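Local coordinates for VP5 (Halorubrum pleomorphic virus 2, PDB 6QGI), which is the envelope protein of a haloarchaeal pleomorphic virus and probably drives fusion of the viral membrane with that of its host cell, at residues A81-L95 against W249-E263. Sequence-based numbering, arbitrary orientation.
Sequences AIEELNAGSAESAVL and WVSNVYGDVQSGEIE
Glu-91 lays its aliphatic stem over one face of the Tyr-254 ring, CB standing 3.8 Å from the ring centroid in a CH-pi contact. With CG anti to the backbone N (chi1 -152°), the chain runs on past the ring, and OE2 ends 3.3 Å from Ser-251 OG, whose strongest polar partner is Ser-247 O. At the ring's edge and in its plane, Tyr-254 OH donates to Ser-89 O (2.7 Å), tying the phenol to the turn between helices 66-86 and 91-133. Trp-249 carries Val-253 CG2 over one face and meets Ile-82 CG1 at its edge, while NE1 donates a hydrogen bond to Asn-472 O. Leu-85, branched and apolar as this buried site suits, sets CD1 beside the Tyr-254 ring and CD2 against Val-253 CG1 and Val-257 CG1. Asn-86 has an amide that can donate and accept: ND2 gives almost straight to Ile-262 O (2.9 Å), and OD1 receives Gly-260 N from above its carbonyl plane (3.1 Å). Gly-260, lacking CB, fits the positive phi of the type II turn. Ser-259 OG donates to Leu-85 O, on the face opposite Gly-88 N of the Schellman motif. Neutral side-chain-to-backbone bonds, rather than salt bridges, thus edge the apolar core, so specificity probably rests on shape and bond direction.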
loop_
_atom_site.group_PDB
_atom_site.type_symbol
_atom_site.label_atom_id
_atom_site.label_comp_id
_atom_site.label_asym_id
_atom_site.label_seq_id
_atom_site.Cartn_x
_atom_site.Cartn_y
_atom_site.Cartn_z
ATOM N N ALA A 81 -2.193 -16.904 -26.603
ATOM C CA ALA A 81 -1.416 -17.895 -27.345
ATOM C C ALA A 81 -2.285 -19.112 -27.673
ATOM O O ALA A 81 -2.151 -19.660 -28.763
ATOM C CB ALA A 81 -0.189 -18.317 -26.542
ATOM N N ILE A 82 -3.194 -19.510 -26.745
ATOM C CA ILE A 82 -4.103 -20.654 -26.915
ATOM C C ILE A 82 -5.161 -20.313 -27.992
ATOM O O ILE A 82 -5.511 -21.191 -28.780
ATOM C CB ILE A 82 -4.739 -21.126 -25.559
ATOM C CG1 ILE A 82 -3.667 -21.757 -24.635
ATOM C CG2 ILE A 82 -5.896 -22.132 -25.777
ATOM C CD1 ILE A 82 -3.975 -21.720 -23.113
ATOM N N GLU A 83 -5.634 -19.045 -28.039
ATOM C CA GLU A 83 -6.624 -18.574 -29.020
ATOM C C GLU A 83 -6.082 -18.720 -30.440
ATOM O O GLU A 83 -6.760 -19.282 -31.296
ATOM C CB GLU A 83 -7.032 -17.107 -28.759
ATOM C CG GLU A 83 -7.695 -16.850 -27.412
ATOM C CD GLU A 83 -9.207 -16.937 -27.320
ATOM O OE1 GLU A 83 -9.775 -16.279 -26.418
ATOM O OE2 GLU A 83 -9.826 -17.664 -28.131
ATOM N N GLU A 84 -4.841 -18.246 -30.668
ATOM C CA GLU A 84 -4.141 -18.310 -31.952
ATOM C C GLU A 84 -3.822 -19.756 -32.317
ATOM O O GLU A 84 -3.910 -20.127 -33.487
ATOM C CB GLU A 84 -2.862 -17.464 -31.906
ATOM C CG GLU A 84 -3.149 -15.973 -31.960
ATOM C CD GLU A 84 -2.767 -15.237 -33.232
ATOM O OE1 GLU A 84 -2.790 -15.855 -34.320
ATOM O OE2 GLU A 84 -2.466 -14.026 -33.143
ATOM N N LEU A 85 -3.500 -20.576 -31.305
ATOM C CA LEU A 85 -3.199 -21.997 -31.444
ATOM C C LEU A 85 -4.435 -22.781 -31.895
ATOM O O LEU A 85 -4.336 -23.584 -32.821
ATOM C CB LEU A 85 -2.682 -22.539 -30.100
ATOM C CG LEU A 85 -2.369 -24.026 -30.003
ATOM C CD1 LEU A 85 -1.175 -24.386 -30.853
ATOM C CD2 LEU A 85 -2.085 -24.414 -28.572
ATOM N N ASN A 86 -5.591 -22.542 -31.244
ATOM C CA ASN A 86 -6.865 -23.195 -31.550
ATOM C C ASN A 86 -7.369 -22.826 -32.948
ATOM O O ASN A 86 -8.152 -23.574 -33.535
ATOM C CB ASN A 86 -7.920 -22.830 -30.501
ATOM C CG ASN A 86 -7.816 -23.586 -29.195
ATOM O OD1 ASN A 86 -7.037 -24.532 -29.032
ATOM N ND2 ASN A 86 -8.624 -23.193 -28.227
ATOM N N ALA A 87 -6.908 -21.676 -33.473
ATOM C CA ALA A 87 -7.259 -21.148 -34.788
ATOM C C ALA A 87 -6.294 -21.637 -35.884
ATOM O O ALA A 87 -6.483 -21.318 -37.060
ATOM C CB ALA A 87 -7.267 -19.636 -34.733
ATOM N N GLY A 88 -5.295 -22.420 -35.483
ATOM C CA GLY A 88 -4.300 -23.005 -36.375
ATOM C C GLY A 88 -3.298 -22.023 -36.947
ATOM O O GLY A 88 -2.836 -22.208 -38.074
ATOM N N SER A 89 -2.923 -20.993 -36.167
ATOM C CA SER A 89 -1.957 -19.975 -36.597
ATOM C C SER A 89 -0.526 -20.504 -36.565
ATOM O O SER A 89 -0.266 -21.551 -35.965
ATOM C CB SER A 89 -2.050 -18.733 -35.715
ATOM O OG SER A 89 -3.390 -18.316 -35.514
ATOM N N ALA A 90 0.401 -19.769 -37.216
ATOM C CA ALA A 90 1.831 -20.076 -37.228
ATOM C C ALA A 90 2.417 -19.765 -35.859
ATOM O O ALA A 90 1.888 -18.890 -35.158
ATOM C CB ALA A 90 2.533 -19.268 -38.307
ATOM N N GLU A 91 3.496 -20.480 -35.468
ATOM C CA GLU A 91 4.176 -20.313 -34.175
ATOM C C GLU A 91 4.530 -18.837 -33.917
ATOM O O GLU A 91 4.371 -18.361 -32.788
ATOM C CB GLU A 91 5.431 -21.198 -34.094
ATOM C CG GLU A 91 5.774 -21.596 -32.670
ATOM C CD GLU A 91 6.922 -22.566 -32.484
ATOM O OE1 GLU A 91 6.904 -23.646 -33.119
ATOM O OE2 GLU A 91 7.829 -22.260 -31.676
ATOM N N SER A 92 4.953 -18.113 -34.983
ATOM C CA SER A 92 5.289 -16.691 -34.953
ATOM C C SER A 92 4.093 -15.866 -34.451
ATOM O O SER A 92 4.238 -15.123 -33.480
ATOM C CB SER A 92 5.727 -16.219 -36.337
ATOM O OG SER A 92 4.729 -16.478 -37.312
ATOM N N ALA A 93 2.904 -16.062 -35.073
ATOM C CA ALA A 93 1.635 -15.400 -34.748
ATOM C C ALA A 93 1.153 -15.728 -33.324
ATOM O O ALA A 93 0.594 -14.852 -32.667
ATOM C CB ALA A 93 0.571 -15.796 -35.757
ATOM N N VAL A 94 1.370 -16.979 -32.857
ATOM C CA VAL A 94 0.993 -17.465 -31.521
ATOM C C VAL A 94 1.834 -16.725 -30.466
ATOM O O VAL A 94 1.287 -16.226 -29.477
ATOM C CB VAL A 94 1.143 -19.015 -31.410
ATOM C CG1 VAL A 94 0.957 -19.498 -29.976
ATOM C CG2 VAL A 94 0.176 -19.740 -32.346
ATOM N N LEU A 95 3.157 -16.636 -30.700
ATOM C CA LEU A 95 4.094 -15.949 -29.815
ATOM C C LEU A 95 3.861 -14.431 -29.831
ATOM O O LEU A 95 3.883 -13.824 -28.763
ATOM C CB LEU A 95 5.542 -16.291 -30.206
ATOM C CG LEU A 95 6.696 -15.685 -29.392
ATOM C CD1 LEU A 95 6.483 -15.837 -27.882
ATOM C CD2 LEU A 95 7.975 -16.367 -29.748
ATOM N N TRP A 249 7.544 -21.336 -23.633
ATOM C CA TRP A 249 6.221 -21.943 -23.446
ATOM C C TRP A 249 5.554 -22.251 -24.788
ATOM O O TRP A 249 5.039 -23.351 -24.956
ATOM C CB TRP A 249 5.309 -21.053 -22.577
ATOM C CG TRP A 249 4.021 -21.725 -22.196
ATOM C CD1 TRP A 249 3.810 -22.537 -21.124
ATOM C CD2 TRP A 249 2.780 -21.677 -22.913
ATOM N NE1 TRP A 249 2.524 -23.015 -21.136
ATOM C CE2 TRP A 249 1.859 -22.481 -22.208
ATOM C CE3 TRP A 249 2.352 -21.028 -24.087
ATOM C CZ2 TRP A 249 0.537 -22.656 -22.632
ATOM C CZ3 TRP A 249 1.043 -21.200 -24.504
ATOM C CH2 TRP A 249 0.154 -22.011 -23.786
ATOM N N VAL A 250 5.593 -21.297 -25.740
ATOM C CA VAL A 250 5.028 -21.433 -27.086
ATOM C C VAL A 250 5.750 -22.575 -27.827
ATOM O O VAL A 250 5.079 -23.436 -28.393
ATOM C CB VAL A 250 5.064 -20.090 -27.881
ATOM C CG1 VAL A 250 4.668 -20.289 -29.341
ATOM C CG2 VAL A 250 4.158 -19.044 -27.235
ATOM N N SER A 251 7.098 -22.616 -27.764
ATOM C CA SER A 251 7.918 -23.653 -28.405
ATOM C C SER A 251 7.636 -25.063 -27.860
ATOM O O SER A 251 7.707 -26.027 -28.623
ATOM C CB SER A 251 9.400 -23.336 -28.249
ATOM O OG SER A 251 9.761 -22.205 -29.023
ATOM N N ASN A 252 7.312 -25.183 -26.561
ATOM C CA ASN A 252 7.032 -26.474 -25.926
ATOM C C ASN A 252 5.592 -26.959 -26.178
ATOM O O ASN A 252 5.343 -28.168 -26.168
ATOM C CB ASN A 252 7.284 -26.397 -24.411
ATOM C CG ASN A 252 8.673 -25.963 -23.987
ATOM O OD1 ASN A 252 9.623 -25.889 -24.783
ATOM N ND2 ASN A 252 8.816 -25.644 -22.707
ATOM N N VAL A 253 4.655 -26.018 -26.396
ATOM C CA VAL A 253 3.221 -26.269 -26.575
ATOM C C VAL A 253 2.844 -26.447 -28.063
ATOM O O VAL A 253 2.029 -27.321 -28.366
ATOM C CB VAL A 253 2.430 -25.120 -25.886
ATOM C CG1 VAL A 253 0.990 -25.014 -26.367
ATOM C CG2 VAL A 253 2.473 -25.279 -24.375
ATOM N N TYR A 254 3.432 -25.639 -28.972
ATOM C CA TYR A 254 3.148 -25.677 -30.413
ATOM C C TYR A 254 3.407 -27.054 -31.017
ATOM O O TYR A 254 4.531 -27.563 -30.977
ATOM C CB TYR A 254 3.952 -24.612 -31.167
ATOM C CG TYR A 254 3.372 -24.276 -32.520
ATOM C CD1 TYR A 254 2.289 -23.409 -32.638
ATOM C CD2 TYR A 254 3.917 -24.802 -33.685
ATOM C CE1 TYR A 254 1.750 -23.091 -33.883
ATOM C CE2 TYR A 254 3.402 -24.474 -34.938
ATOM C CZ TYR A 254 2.314 -23.622 -35.031
ATOM O OH TYR A 254 1.794 -23.306 -36.258
ATOM N N GLY A 255 2.343 -27.643 -31.552
ATOM C CA GLY A 255 2.376 -28.975 -32.144
ATOM C C GLY A 255 1.904 -30.033 -31.171
ATOM O O GLY A 255 1.087 -30.883 -31.535
ATOM N N ASP A 256 2.413 -29.977 -29.920
ATOM C CA ASP A 256 2.084 -30.903 -28.833
ATOM C C ASP A 256 0.623 -30.711 -28.401
ATOM O O ASP A 256 -0.141 -31.679 -28.384
ATOM C CB ASP A 256 3.050 -30.701 -27.648
ATOM C CG ASP A 256 3.328 -31.936 -26.799
ATOM O OD1 ASP A 256 2.427 -32.805 -26.692
ATOM O OD2 ASP A 256 4.436 -32.020 -26.220
ATOM N N VAL A 257 0.229 -29.465 -28.088
ATOM C CA VAL A 257 -1.149 -29.150 -27.714
ATOM C C VAL A 257 -1.915 -28.918 -29.016
ATOM O O VAL A 257 -1.533 -28.064 -29.821
ATOM C CB VAL A 257 -1.268 -27.970 -26.710
ATOM C CG1 VAL A 257 -2.725 -27.563 -26.498
ATOM C CG2 VAL A 257 -0.617 -28.318 -25.375
ATOM N N GLN A 258 -2.964 -29.721 -29.231
ATOM C CA GLN A 258 -3.815 -29.687 -30.419
ATOM C C GLN A 258 -4.928 -28.645 -30.271
ATOM O O GLN A 258 -5.304 -28.301 -29.152
ATOM C CB GLN A 258 -4.429 -31.079 -30.678
ATOM C CG GLN A 258 -3.416 -32.216 -30.875
ATOM C CD GLN A 258 -2.824 -32.284 -32.266
ATOM O OE1 GLN A 258 -1.625 -32.062 -32.467
ATOM N NE2 GLN A 258 -3.645 -32.613 -33.257
ATOM N N SER A 259 -5.461 -28.156 -31.405
ATOM C CA SER A 259 -6.572 -27.205 -31.427
ATOM C C SER A 259 -7.805 -27.870 -30.814
ATOM O O SER A 259 -8.196 -28.962 -31.241
ATOM C CB SER A 259 -6.859 -26.745 -32.856
ATOM O OG SER A 259 -5.733 -26.106 -33.434
ATOM N N GLY A 260 -8.345 -27.246 -29.772
ATOM C CA GLY A 260 -9.503 -27.765 -29.056
ATOM C C GLY A 260 -9.157 -28.470 -27.761
ATOM O O GLY A 260 -10.056 -28.739 -26.960
ATOM N N GLU A 261 -7.850 -28.776 -27.543
ATOM C CA GLU A 261 -7.350 -29.439 -26.327
ATOM C C GLU A 261 -7.634 -28.563 -25.105
ATOM O O GLU A 261 -8.160 -29.061 -24.108
ATOM C CB GLU A 261 -5.850 -29.748 -26.442
ATOM C CG GLU A 261 -5.399 -30.968 -25.658
ATOM C CD GLU A 261 -3.992 -31.456 -25.953
ATOM O OE1 GLU A 261 -3.597 -31.478 -27.141
ATOM O OE2 GLU A 261 -3.289 -31.846 -24.993
ATOM N N ILE A 262 -7.325 -27.250 -25.210
ATOM C CA ILE A 262 -7.578 -26.258 -24.162
ATOM C C ILE A 262 -8.557 -25.200 -24.705
ATOM O O ILE A 262 -8.324 -24.636 -25.780
ATOM C CB ILE A 262 -6.280 -25.590 -23.594
ATOM C CG1 ILE A 262 -5.136 -26.603 -23.335
ATOM C CG2 ILE A 262 -6.595 -24.778 -22.330
ATOM C CD1 ILE A 262 -3.729 -25.955 -23.244
ATOM N N GLU A 263 -9.643 -24.941 -23.956
ATOM C CA GLU A 263 -10.655 -23.938 -24.290
ATOM C C GLU A 263 -10.751 -22.938 -23.139
ATOM O O GLU A 263 -11.322 -23.242 -22.088
ATOM C CB GLU A 263 -12.016 -24.585 -24.612
ATOM C CG GLU A 263 -12.057 -25.319 -25.948
ATOM C CD GLU A 263 -11.856 -24.501 -27.213
ATOM O OE1 GLU A 263 -12.141 -23.280 -27.199
ATOM O OE2 GLU A 263 -11.427 -25.092 -28.231
#